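DNA polymerase (Bacillus phage phi29, PDB 2PY5) replicates the viral genome by protein-primed, strand-displacing DNA synthesis with high processivity and fidelity, and also degrades DNA in the 3'-5' direction. Local coordinates at residues E20-W25 against V559-G564; A66-I71 against G410-R415; F79-D84 against K402-K407. The protein carries 2 engineered substitutions. One frame throughout, in Å; residues are numbered along the deposited sequence.

In the fold
The three contacts join the N-terminal exonuclease region to the polymerisation region and, in interaction 1, to the start of the C-terminal region involved in DNA and terminal-protein binding. Interaction 2 lies about 10 Å from interaction 1 and about 9 Å from interaction 3, and interactions 1 and 3 are about 18 Å apart, all between centres. Along the chain interaction 3 is nested inside the loop closed by interaction 2, and that inside interaction 1. Helix 63-76 links them, since Phe69 touches Cys22 of interaction 1 and the helix precedes strand 80-81. Strands 402-406 and 412-416 form one hairpin within TPR2. The exonuclease region thus packs against TPR2 and the C-terminal strands, beside DNA.

Interaction 1: residues E20-W25 against V559-G564; sequences EDCRVW and VQVPGG. With nucleotides of chain B.
Cys22 holds SG anti to its backbone N (chi1 177°). Val561 sets CG1 opposite its carbonyl carbon (chi1 -59°), which leaves CG2 between the backbone N and the carbonyl carbon, facing Cys22. These two torsions bring the thiol side chain and the methyl together. Cys22 CB lies 3.4 Å from Val561 CG2, tighter than a usual carbon contact. Cys22 SG passes beside the same methyl and reaches the backbone of the turn, 3.8 Å from Gly564 C. SG thus touches both the valine branch and the turn backbone.

The second segment is the tip of a beta hairpin made by strands 551-561 and 564-573. Val561 to Gly564 form its type II turn. Val561 N bonds to Gly564 O, and Gly564 N bonds back to Val561 O. Gly563 has a positive phi of 103°, which suits glycine. Gly563 CA sits 3.7 Å from Cys22 O, a close backbone approach at a residue without a side chain.

No direct hydrogen bond crosses the contact. One water makes the polar link instead. It accepts from Cys22 N at 2.9 Å and donates to Pro562 O at 2.6 Å. On the far side of Cys22, Arg23 grips Asp21 side-on. Arg23 NE bonds to Asp21 OD2 at 2.9 Å, and Arg23 NH2 bonds to Asp21 OD1 at 3.1 Å. Arg23 NH2 also reaches Arg152 O. This salt bridge spans Cys22, while Thr16 OG1 bonds to Asp21 O and Arg23 N.

Phe69 of helix 63-76 and Val566 also pack on Cys22. The contact joins the exonuclease region to the C-terminal hairpin, whose residues from Gly563 onward are involved in binding DNA and the terminal protein. With no direct hydrogen bond and one water bridge, the two segments probably meet mainly by close packing.

Interaction 2: residues A66-I71 against G410-R415; sequences AGAFII and GALGFR. Engineered in segment 66-71: Ala66 (natural residue Asp). With EDO (1,2-ethanediol), chain O; nucleotides of chain B.
Leu412 meets Ala68 and Ile71 where the TPR2 beta hairpin of strands 402-406 and 412-416 leans on helix 63-76 of the exonuclease region. The packed part is small and wholly apolar in its side chains. Leu412 spreads its two methyls over one turn of the helix. Leu412 CD1 lies 3.7 Å from Ala68 O and 4.3 Å from Ala68 CB. Leu412 CD2 meets Ile71 CG2 at 3.8 Å, and the two side chains cross at about a right angle. Ile71 sets CG1 beside its N (chi1 -64°), which puts CG2 opposite that N, toward the leucine. Gln560 touches both Ala68 and Leu412, and Trp100 and Ile103 pack on Ile71.

Engineered Ala66 and the terminal-protein contact Phe69 lie on the same helix but do not touch the hairpin segment. Beyond this core the strand leaves the helix: Phe414 turns to DNA, and Arg415 reaches the solvent side. The thymine of DT5 of chain B lies over one face of the Phe414 ring, offset toward its rim, with Phe414 CE1 3.3 Å from the base C2. Exposed Arg415 extends beyond it, and its NE donates to O1 of a bound ethanediol at 3.0 Å.

Interaction 3: residues F79-D84 against K402-K407; sequences FKWSAD and KVPYLK. With nucleotides of chain B.
Trp81 lays one face of its indole over Val403. The Val403 CG1 methyl stands above the six-membered ring, 3.8 Å from the centroid and 20° off the normal, a CH-pi contact. Its nearest ring atom is Trp81 CD2, at 3.6 Å from Val403 CG1. The second methyl, Val403 CG2, lies 3.9 Å from Trp81 CZ2, so both branches bear on the benzo half of the indole. Val403 puts CG1 anti to its backbone N (chi1 176°), and this turns the methyl onto the ring. The indole itself swings out with CG anti to the N of Trp81 (chi1 -169°).

Pro404 meets the pyrrole half. Pro404 CD approaches Trp81 CD1 at 3.8 Å, and the two side chains cross at about a right angle. On the opposite face of the indole lies Ala83 N, offset toward the rim. The chain folds back there in an ST turn: Asp84 N donates to Ser82 OG at 3.0 Å. Trp81 NE1 is satisfied by Thr92 OG1 of strand 89-94, and the Tyr90 ring meets the indole edge-to-face.

Strand 80-81 is an outermost strand of the mixed sheet of the exonuclease region. Strand 402-406 is one arm of the TPR2 hairpin, paired with strand 412-416. Backbone hydrogen bonding between Lys402 and Ile94 also ties it to strand 89-94 of the exonuclease sheet.

At the start of that arm Lys402 turns away from the tryptophan toward DNA. Its chain bends at chi2 and chi4, and Lys402 NZ donates to OP2 of DT5 of chain B at 2.7 Å. The same nitrogen also bonds to Arg96 O. Farther along, Lys407 NZ forms a salt bridge with another DNA phosphate.

Interaction 1: residues E20-W25 against V559-G564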
loop_
_atom_site.group_PDB
_atom_site.type_symbol
_atom_site.label_atom_id
_atom_site.label_comp_id
_atom_site.label_asym_id
_atom_site.label_seq_id
_atom_site.Cartn_x
_atom_site.Cartn_y
_atom_site.Cartn_z
ATOM N N GLU F 20 17.247 9.439 24.835
ATOM C CA GLU F 20 18.484 9.208 25.606
ATOM C C GLU F 20 18.488 7.845 26.293
ATOM O O GLU F 20 19.479 7.467 26.914
ATOM C CB GLU F 20 18.704 10.293 26.677
ATOM C CG GLU F 20 17.827 11.504 26.545
ATOM C CD GLU F 20 16.415 11.250 27.051
ATOM O OE1 GLU F 20 15.479 11.325 26.241
ATOM O OE2 GLU F 20 16.253 10.963 28.260
ATOM N N ASP F 21 17.392 7.097 26.183
ATOM C CA ASP F 21 17.285 5.825 26.886
ATOM C C ASP F 21 16.255 4.929 26.212
ATOM O O ASP F 21 15.131 4.738 26.702
ATOM C CB ASP F 21 16.921 6.065 28.345
ATOM C CG ASP F 21 16.943 4.807 29.168
ATOM O OD1 ASP F 21 16.479 4.873 30.319
ATOM O OD2 ASP F 21 17.406 3.758 28.670
ATOM N N CYS F 22 16.659 4.412 25.060
ATOM C CA CYS F 22 15.800 3.650 24.182
ATOM C C CYS F 22 16.166 2.180 24.240
ATOM O O CYS F 22 17.279 1.788 23.863
ATOM C CB CYS F 22 15.953 4.186 22.766
ATOM S SG CYS F 22 15.040 3.318 21.517
ATOM N N ARG F 23 15.228 1.373 24.722
ATOM C CA ARG F 23 15.464 -0.046 24.908
ATOM C C ARG F 23 14.162 -0.830 24.986
ATOM O O ARG F 23 13.116 -0.291 25.276
ATOM C CB ARG F 23 16.287 -0.270 26.178
ATOM C CG ARG F 23 15.690 0.331 27.394
ATOM C CD ARG F 23 16.602 0.246 28.634
ATOM N NE ARG F 23 16.201 1.313 29.543
ATOM C CZ ARG F 23 15.118 1.304 30.324
ATOM N NH1 ARG F 23 14.317 0.253 30.403
ATOM N NH2 ARG F 23 14.831 2.373 31.028
ATOM N N VAL F 24 14.263 -2.123 24.743
ATOM C CA VAL F 24 13.145 -3.053 24.939
ATOM C C VAL F 24 12.887 -3.231 26.441
ATOM O O VAL F 24 13.824 -3.502 27.209
ATOM C CB VAL F 24 13.476 -4.416 24.277
ATOM C CG1 VAL F 24 12.452 -5.492 24.639
ATOM C CG2 VAL F 24 13.566 -4.244 22.763
ATOM N N TRP F 25 11.637 -3.042 26.869
ATOM C CA TRP F 25 11.251 -3.369 28.248
ATOM C C TRP F 25 10.384 -4.623 28.346
ATOM O O TRP F 25 10.194 -5.154 29.429
ATOM C CB TRP F 25 10.597 -2.183 28.974
ATOM C CG TRP F 25 9.265 -1.707 28.430
ATOM C CD1 TRP F 25 9.072 -0.658 27.591
ATOM C CD2 TRP F 25 7.966 -2.226 28.737
ATOM N NE1 TRP F 25 7.733 -0.475 27.358
ATOM C CE2 TRP F 25 7.028 -1.429 28.044
ATOM C CE3 TRP F 25 7.496 -3.270 29.549
ATOM C CZ2 TRP F 25 5.651 -1.667 28.106
ATOM C CZ3 TRP F 25 6.120 -3.498 29.619
ATOM C CH2 TRP F 25 5.217 -2.696 28.900
ATOM N N VAL F 559 12.814 8.115 14.896
ATOM C CA VAL F 559 14.175 8.606 14.925
ATOM C C VAL F 559 15.077 7.455 15.373
ATOM O O VAL F 559 14.803 6.820 16.395
ATOM C CB VAL F 559 14.312 9.789 15.922
ATOM C CG1 VAL F 559 15.750 10.294 15.979
ATOM C CG2 VAL F 559 13.333 10.901 15.545
ATOM N N GLN F 560 16.149 7.183 14.623
ATOM C CA GLN F 560 17.158 6.226 15.073
ATOM C C GLN F 560 18.019 6.871 16.154
ATOM O O GLN F 560 18.613 7.943 15.950
ATOM C CB GLN F 560 18.089 5.755 13.955
ATOM C CG GLN F 560 17.400 5.101 12.747
ATOM C CD GLN F 560 16.853 3.684 12.982
ATOM O OE1 GLN F 560 16.069 3.177 12.164
ATOM N NE2 GLN F 560 17.227 3.064 14.060
ATOM N N VAL F 561 18.075 6.195 17.293
ATOM C CA VAL F 561 18.893 6.569 18.430
ATOM C C VAL F 561 19.697 5.337 18.902
ATOM O O VAL F 561 19.452 4.219 18.434
ATOM C CB VAL F 561 17.988 7.096 19.580
ATOM C CG1 VAL F 561 17.189 8.301 19.115
ATOM C CG2 VAL F 561 17.035 5.976 20.061
ATOM N N PRO F 562 20.670 5.520 19.813
ATOM C CA PRO F 562 21.351 4.349 20.348
ATOM C C PRO F 562 20.333 3.365 20.962
ATOM O O PRO F 562 19.518 3.747 21.803
ATOM C CB PRO F 562 22.310 4.944 21.395
ATOM C CG PRO F 562 22.514 6.337 20.924
ATOM C CD PRO F 562 21.217 6.770 20.367
ATOM N N GLY F 563 20.357 2.134 20.486
ATOM C CA GLY F 563 19.463 1.092 20.975
ATOM C C GLY F 563 18.293 0.751 20.086
ATOM O O GLY F 563 17.815 -0.373 20.093
ATOM N N GLY F 564 17.800 1.709 19.310
ATOM C CA GLY F 564 16.678 1.446 18.454
ATOM C C GLY F 564 16.037 2.689 17.893
ATOM O O GLY F 564 16.717 3.658 17.574
ATOM P P DT B 5 17.431 7.338 3.006
ATOM O OP1 DT B 5 17.295 8.542 2.144
ATOM O OP2 DT B 5 18.423 6.289 2.675
ATOM O "O5'" DT B 5 17.786 7.810 4.494
ATOM C "C5'" DT B 5 17.066 8.866 5.107
ATOM C "C4'" DT B 5 17.163 8.763 6.617
ATOM O "O4'" DT B 5 16.395 7.631 7.095
ATOM C "C3'" DT B 5 18.562 8.549 7.175
ATOM O "O3'" DT B 5 18.672 9.248 8.406
ATOM C "C2'" DT B 5 18.655 7.038 7.376
ATOM C "C1'" DT B 5 17.233 6.737 7.813
ATOM N N1 DT B 5 16.716 5.381 7.473
ATOM C C2 DT B 5 16.095 4.627 8.447
ATOM O O2 DT B 5 15.917 4.968 9.624
ATOM N N3 DT B 5 15.643 3.415 7.974
ATOM C C4 DT B 5 15.756 2.903 6.693
ATOM O O4 DT B 5 15.288 1.804 6.408
ATOM C C5 DT B 5 16.403 3.749 5.731
ATOM C C7 DT B 5 16.583 3.311 4.315
ATOM C C6 DT B 5 16.850 4.942 6.160
HETATM O O HOH W 1 19.106 5.357 23.785
#

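Interaction 2: residues A66-I71 against G410-R415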
loop_
_atom_site.group_PDB
_atom_site.type_symbol
_atom_site.label_atom_id
_atom_site.label_comp_id
_atom_site.label_asym_id
_atom_site.label_seq_id
_atom_site.Cartn_x
_atom_site.Cartn_y
_atom_site.Cartn_z
ATOM N N ALA F 66 10.634 -2.999 15.231
ATOM C CA ALA F 66 11.319 -3.972 16.096
ATOM C C ALA F 66 12.720 -4.304 15.587
ATOM O O ALA F 66 13.647 -4.473 16.369
ATOM C CB ALA F 66 10.490 -5.266 16.221
ATOM N N GLY F 67 12.861 -4.415 14.267
ATOM C CA GLY F 67 14.125 -4.712 13.622
ATOM C C GLY F 67 15.263 -3.806 14.021
ATOM O O GLY F 67 16.405 -4.254 14.100
ATOM N N ALA F 68 14.972 -2.528 14.255
ATOM C CA ALA F 68 16.003 -1.585 14.713
ATOM C C ALA F 68 16.619 -2.035 16.031
ATOM O O ALA F 68 17.840 -1.962 16.208
ATOM C CB ALA F 68 15.430 -0.194 14.850
ATOM N N PHE F 69 15.774 -2.532 16.927
ATOM C CA PHE F 69 16.221 -3.010 18.224
ATOM C C PHE F 69 17.070 -4.268 18.092
ATOM O O PHE F 69 18.101 -4.411 18.763
ATOM C CB PHE F 69 15.039 -3.205 19.183
ATOM C CG PHE F 69 14.372 -1.920 19.559
ATOM C CD1 PHE F 69 13.433 -1.317 18.713
ATOM C CD2 PHE F 69 14.699 -1.269 20.739
ATOM C CE1 PHE F 69 12.849 -0.095 19.063
ATOM C CE2 PHE F 69 14.095 -0.088 21.068
ATOM C CZ PHE F 69 13.167 0.487 20.241
ATOM N N ILE F 70 16.649 -5.173 17.200
ATOM C CA ILE F 70 17.355 -6.414 16.952
ATOM C C ILE F 70 18.735 -6.159 16.376
ATOM O O ILE F 70 19.718 -6.735 16.829
ATOM C CB ILE F 70 16.510 -7.313 16.010
ATOM C CG1 ILE F 70 15.269 -7.820 16.734
ATOM C CG2 ILE F 70 17.315 -8.482 15.448
ATOM C CD1 ILE F 70 14.226 -8.376 15.826
ATOM N N ILE F 71 18.820 -5.281 15.377
ATOM C CA ILE F 71 20.111 -4.977 14.745
ATOM C C ILE F 71 21.050 -4.238 15.715
ATOM O O ILE F 71 22.252 -4.531 15.758
ATOM C CB ILE F 71 19.953 -4.282 13.382
ATOM C CG1 ILE F 71 19.260 -5.235 12.403
ATOM C CG2 ILE F 71 21.326 -3.922 12.801
ATOM C CD1 ILE F 71 19.003 -4.621 11.037
ATOM N N GLY F 410 26.323 5.447 17.972
ATOM C CA GLY F 410 25.724 4.190 18.404
ATOM C C GLY F 410 24.314 3.969 17.870
ATOM O O GLY F 410 23.655 2.989 18.239
ATOM N N ALA F 411 23.827 4.884 17.028
ATOM C CA ALA F 411 22.532 4.702 16.351
ATOM C C ALA F 411 22.745 4.067 14.983
ATOM O O ALA F 411 23.832 4.175 14.401
ATOM C CB ALA F 411 21.806 6.034 16.189
ATOM N N LEU F 412 21.713 3.395 14.467
ATOM C CA LEU F 412 21.786 2.807 13.149
ATOM C C LEU F 412 21.784 3.859 12.046
ATOM O O LEU F 412 20.980 4.806 12.071
ATOM C CB LEU F 412 20.608 1.860 12.924
ATOM C CG LEU F 412 20.681 0.536 13.671
ATOM C CD1 LEU F 412 19.456 -0.287 13.371
ATOM C CD2 LEU F 412 21.968 -0.232 13.295
ATOM N N GLY F 413 22.660 3.656 11.068
ATOM C CA GLY F 413 22.632 4.368 9.809
ATOM C C GLY F 413 22.494 3.335 8.706
ATOM O O GLY F 413 22.557 2.121 8.969
ATOM N N PHE F 414 22.277 3.808 7.484
ATOM C CA PHE F 414 22.056 2.939 6.335
ATOM C C PHE F 414 22.818 3.456 5.135
ATOM O O PHE F 414 22.827 4.670 4.865
ATOM C CB PHE F 414 20.564 2.850 6.044
ATOM C CG PHE F 414 19.780 2.364 7.222
ATOM C CD1 PHE F 414 19.350 3.246 8.201
ATOM C CD2 PHE F 414 19.527 1.021 7.384
ATOM C CE1 PHE F 414 18.666 2.800 9.311
ATOM C CE2 PHE F 414 18.838 0.563 8.501
ATOM C CZ PHE F 414 18.410 1.448 9.457
ATOM N N ARG F 415 23.510 2.550 4.452
ATOM C CA ARG F 415 24.255 2.896 3.249
ATOM C C ARG F 415 23.658 2.129 2.087
ATOM O O ARG F 415 23.189 1.018 2.260
ATOM C CB ARG F 415 25.748 2.565 3.398
ATOM C CG ARG F 415 26.100 1.101 3.623
ATOM C CD ARG F 415 27.588 0.922 3.715
ATOM N NE ARG F 415 27.979 -0.424 4.116
ATOM C CZ ARG F 415 28.092 -1.464 3.292
ATOM N NH1 ARG F 415 27.833 -1.345 2.002
ATOM N NH2 ARG F 415 28.467 -2.639 3.775
HETATM C C1 EDO O . 29.980 1.457 7.129
HETATM O O1 EDO O . 29.622 0.198 6.549
HETATM C C2 EDO O . 30.168 2.517 6.039
HETATM O O2 EDO O . 29.301 3.651 6.216
ATOM P P DT B 5 17.431 7.338 3.006
ATOM O OP1 DT B 5 17.295 8.542 2.144
ATOM O OP2 DT B 5 18.423 6.289 2.675
ATOM O "O5'" DT B 5 17.786 7.810 4.494
ATOM C "C5'" DT B 5 17.066 8.866 5.107
ATOM C "C4'" DT B 5 17.163 8.763 6.617
ATOM O "O4'" DT B 5 16.395 7.631 7.095
ATOM C "C3'" DT B 5 18.562 8.549 7.175
ATOM O "O3'" DT B 5 18.672 9.248 8.406
ATOM C "C2'" DT B 5 18.655 7.038 7.376
ATOM C "C1'" DT B 5 17.233 6.737 7.813
ATOM N N1 DT B 5 16.716 5.381 7.473
ATOM C C2 DT B 5 16.095 4.627 8.447
ATOM O O2 DT B 5 15.917 4.968 9.624
ATOM N N3 DT B 5 15.643 3.415 7.974
ATOM C C4 DT B 5 15.756 2.903 6.693
ATOM O O4 DT B 5 15.288 1.804 6.408
ATOM C C5 DT B 5 16.403 3.749 5.731
ATOM C C7 DT B 5 16.583 3.311 4.315
ATOM C C6 DT B 5 16.850 4.942 6.160
#

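Interaction 3: residues F79-D84 against K402-K407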
loop_
_atom_site.group_PDB
_atom_site.type_symbol
_atom_site.label_atom_id
_atom_site.label_comp_id
_atom_site.label_asym_id
_atom_site.label_seq_id
_atom_site.Cartn_x
_atom_site.Cartn_y
_atom_site.Cartn_z
ATOM N N PHE F 79 27.894 -9.781 16.219
ATOM C CA PHE F 79 27.414 -10.064 14.865
ATOM C C PHE F 79 27.644 -8.873 13.959
ATOM O O PHE F 79 27.312 -7.751 14.319
ATOM C CB PHE F 79 25.919 -10.407 14.863
ATOM C CG PHE F 79 25.602 -11.719 15.493
ATOM C CD1 PHE F 79 25.529 -11.842 16.871
ATOM C CD2 PHE F 79 25.406 -12.851 14.719
ATOM C CE1 PHE F 79 25.257 -13.049 17.465
ATOM C CE2 PHE F 79 25.128 -14.060 15.306
ATOM C CZ PHE F 79 25.055 -14.165 16.679
ATOM N N LYS F 80 28.202 -9.124 12.784
ATOM C CA LYS F 80 28.324 -8.087 11.767
ATOM C C LYS F 80 27.480 -8.450 10.553
ATOM O O LYS F 80 27.091 -9.603 10.370
ATOM C CB LYS F 80 29.776 -7.883 11.356
ATOM C CG LYS F 80 30.397 -9.011 10.575
ATOM N N TRP F 81 27.222 -7.460 9.715
ATOM C CA TRP F 81 26.473 -7.674 8.484
ATOM C C TRP F 81 27.305 -8.449 7.463
ATOM O O TRP F 81 28.503 -8.165 7.249
ATOM C CB TRP F 81 26.028 -6.330 7.875
ATOM C CG TRP F 81 25.038 -6.490 6.776
ATOM C CD1 TRP F 81 23.700 -6.572 6.907
ATOM C CD2 TRP F 81 25.311 -6.570 5.365
ATOM N NE1 TRP F 81 23.103 -6.716 5.675
ATOM C CE2 TRP F 81 24.070 -6.723 4.713
ATOM C CE3 TRP F 81 26.477 -6.544 4.599
ATOM C CZ2 TRP F 81 23.970 -6.836 3.314
ATOM C CZ3 TRP F 81 26.371 -6.656 3.211
ATOM C CH2 TRP F 81 25.126 -6.804 2.598
ATOM N N SER F 82 26.669 -9.417 6.812
ATOM C CA SER F 82 27.268 -10.101 5.669
ATOM C C SER F 82 26.184 -10.584 4.726
ATOM O O SER F 82 25.199 -11.157 5.179
ATOM C CB SER F 82 28.089 -11.301 6.141
ATOM O OG SER F 82 28.464 -12.113 5.038
ATOM N N ALA F 83 26.394 -10.379 3.418
ATOM C CA ALA F 83 25.489 -10.870 2.392
ATOM C C ALA F 83 25.655 -12.380 2.151
ATOM O O ALA F 83 24.832 -12.988 1.457
ATOM C CB ALA F 83 25.730 -10.101 1.068
ATOM N N ASP F 84 26.700 -12.971 2.728
ATOM C CA ASP F 84 27.191 -14.290 2.307
ATOM C C ASP F 84 26.960 -15.410 3.319
ATOM O O ASP F 84 27.455 -16.530 3.136
ATOM C CB ASP F 84 28.679 -14.192 1.996
ATOM C CG ASP F 84 28.962 -13.305 0.802
ATOM O OD1 ASP F 84 28.077 -13.186 -0.076
ATOM O OD2 ASP F 84 30.069 -12.736 0.745
ATOM N N LYS F 402 19.664 -1.422 1.054
ATOM C CA LYS F 402 20.305 -0.577 2.055
ATOM C C LYS F 402 20.883 -1.487 3.154
ATOM O O LYS F 402 20.247 -2.481 3.580
ATOM C CB LYS F 402 19.278 0.411 2.658
ATOM C CG LYS F 402 18.831 1.570 1.739
ATOM C CD LYS F 402 19.818 2.727 1.776
ATOM C CE LYS F 402 19.608 3.724 0.643
ATOM N NZ LYS F 402 18.316 4.488 0.720
ATOM N N VAL F 403 22.105 -1.178 3.552
ATOM C CA VAL F 403 22.865 -1.978 4.497
ATOM C C VAL F 403 22.964 -1.229 5.815
ATOM O O VAL F 403 23.432 -0.092 5.847
ATOM C CB VAL F 403 24.282 -2.251 3.962
ATOM C CG1 VAL F 403 25.128 -3.011 4.975
ATOM C CG2 VAL F 403 24.198 -3.001 2.624
ATOM N N PRO F 404 22.531 -1.857 6.914
ATOM C CA PRO F 404 22.654 -1.179 8.203
ATOM C C PRO F 404 24.067 -1.156 8.735
ATOM O O PRO F 404 24.861 -2.051 8.432
ATOM C CB PRO F 404 21.790 -2.022 9.115
ATOM C CG PRO F 404 21.848 -3.374 8.516
ATOM C CD PRO F 404 21.939 -3.197 7.058
ATOM N N TYR F 405 24.372 -0.136 9.534
ATOM C CA TYR F 405 25.642 -0.067 10.262
ATOM C C TYR F 405 25.467 0.815 11.484
ATOM O O TYR F 405 24.511 1.581 11.564
ATOM C CB TYR F 405 26.756 0.464 9.363
ATOM C CG TYR F 405 26.604 1.902 8.959
ATOM C CD1 TYR F 405 27.252 2.912 9.647
ATOM C CD2 TYR F 405 25.821 2.247 7.877
ATOM C CE1 TYR F 405 27.109 4.245 9.260
ATOM C CE2 TYR F 405 25.676 3.559 7.485
ATOM C CZ TYR F 405 26.309 4.550 8.176
ATOM O OH TYR F 405 26.145 5.854 7.763
ATOM N N LEU F 406 26.364 0.678 12.456
ATOM C CA LEU F 406 26.311 1.526 13.647
ATOM C C LEU F 406 27.139 2.776 13.410
ATOM O O LEU F 406 28.333 2.701 13.118
ATOM C CB LEU F 406 26.815 0.798 14.897
ATOM C CG LEU F 406 25.881 -0.091 15.710
ATOM C CD1 LEU F 406 26.524 -0.315 17.087
ATOM C CD2 LEU F 406 24.444 0.443 15.868
ATOM N N LYS F 407 26.487 3.924 13.531
ATOM C CA LYS F 407 27.153 5.223 13.436
ATOM C C LYS F 407 28.017 5.465 14.686
ATOM O O LYS F 407 27.924 4.724 15.670
ATOM C CB LYS F 407 26.102 6.333 13.266
ATOM C CG LYS F 407 25.233 6.178 12.032
ATOM C CD LYS F 407 24.300 7.371 11.772
ATOM C CE LYS F 407 23.228 7.530 12.842
ATOM N NZ LYS F 407 22.270 8.632 12.499
ATOM P P DT B 5 17.431 7.338 3.006
ATOM O OP1 DT B 5 17.295 8.542 2.144
ATOM O OP2 DT B 5 18.423 6.289 2.675
ATOM O "O5'" DT B 5 17.786 7.810 4.494
ATOM C "C5'" DT B 5 17.066 8.866 5.107
ATOM C "C4'" DT B 5 17.163 8.763 6.617
ATOM O "O4'" DT B 5 16.395 7.631 7.095
ATOM C "C3'" DT B 5 18.562 8.549 7.175
ATOM O "O3'" DT B 5 18.672 9.248 8.406
ATOM C "C2'" DT B 5 18.655 7.038 7.376
ATOM C "C1'" DT B 5 17.233 6.737 7.813
ATOM N N1 DT B 5 16.716 5.381 7.473
ATOM C C2 DT B 5 16.095 4.627 8.447
ATOM O O2 DT B 5 15.917 4.968 9.624
ATOM N N3 DT B 5 15.643 3.415 7.974
ATOM C C4 DT B 5 15.756 2.903 6.693
ATOM O O4 DT B 5 15.288 1.804 6.408
ATOM C C5 DT B 5 16.403 3.749 5.731
ATOM C C7 DT B 5 16.583 3.311 4.315
ATOM C C6 DT B 5 16.850 4.942 6.160
#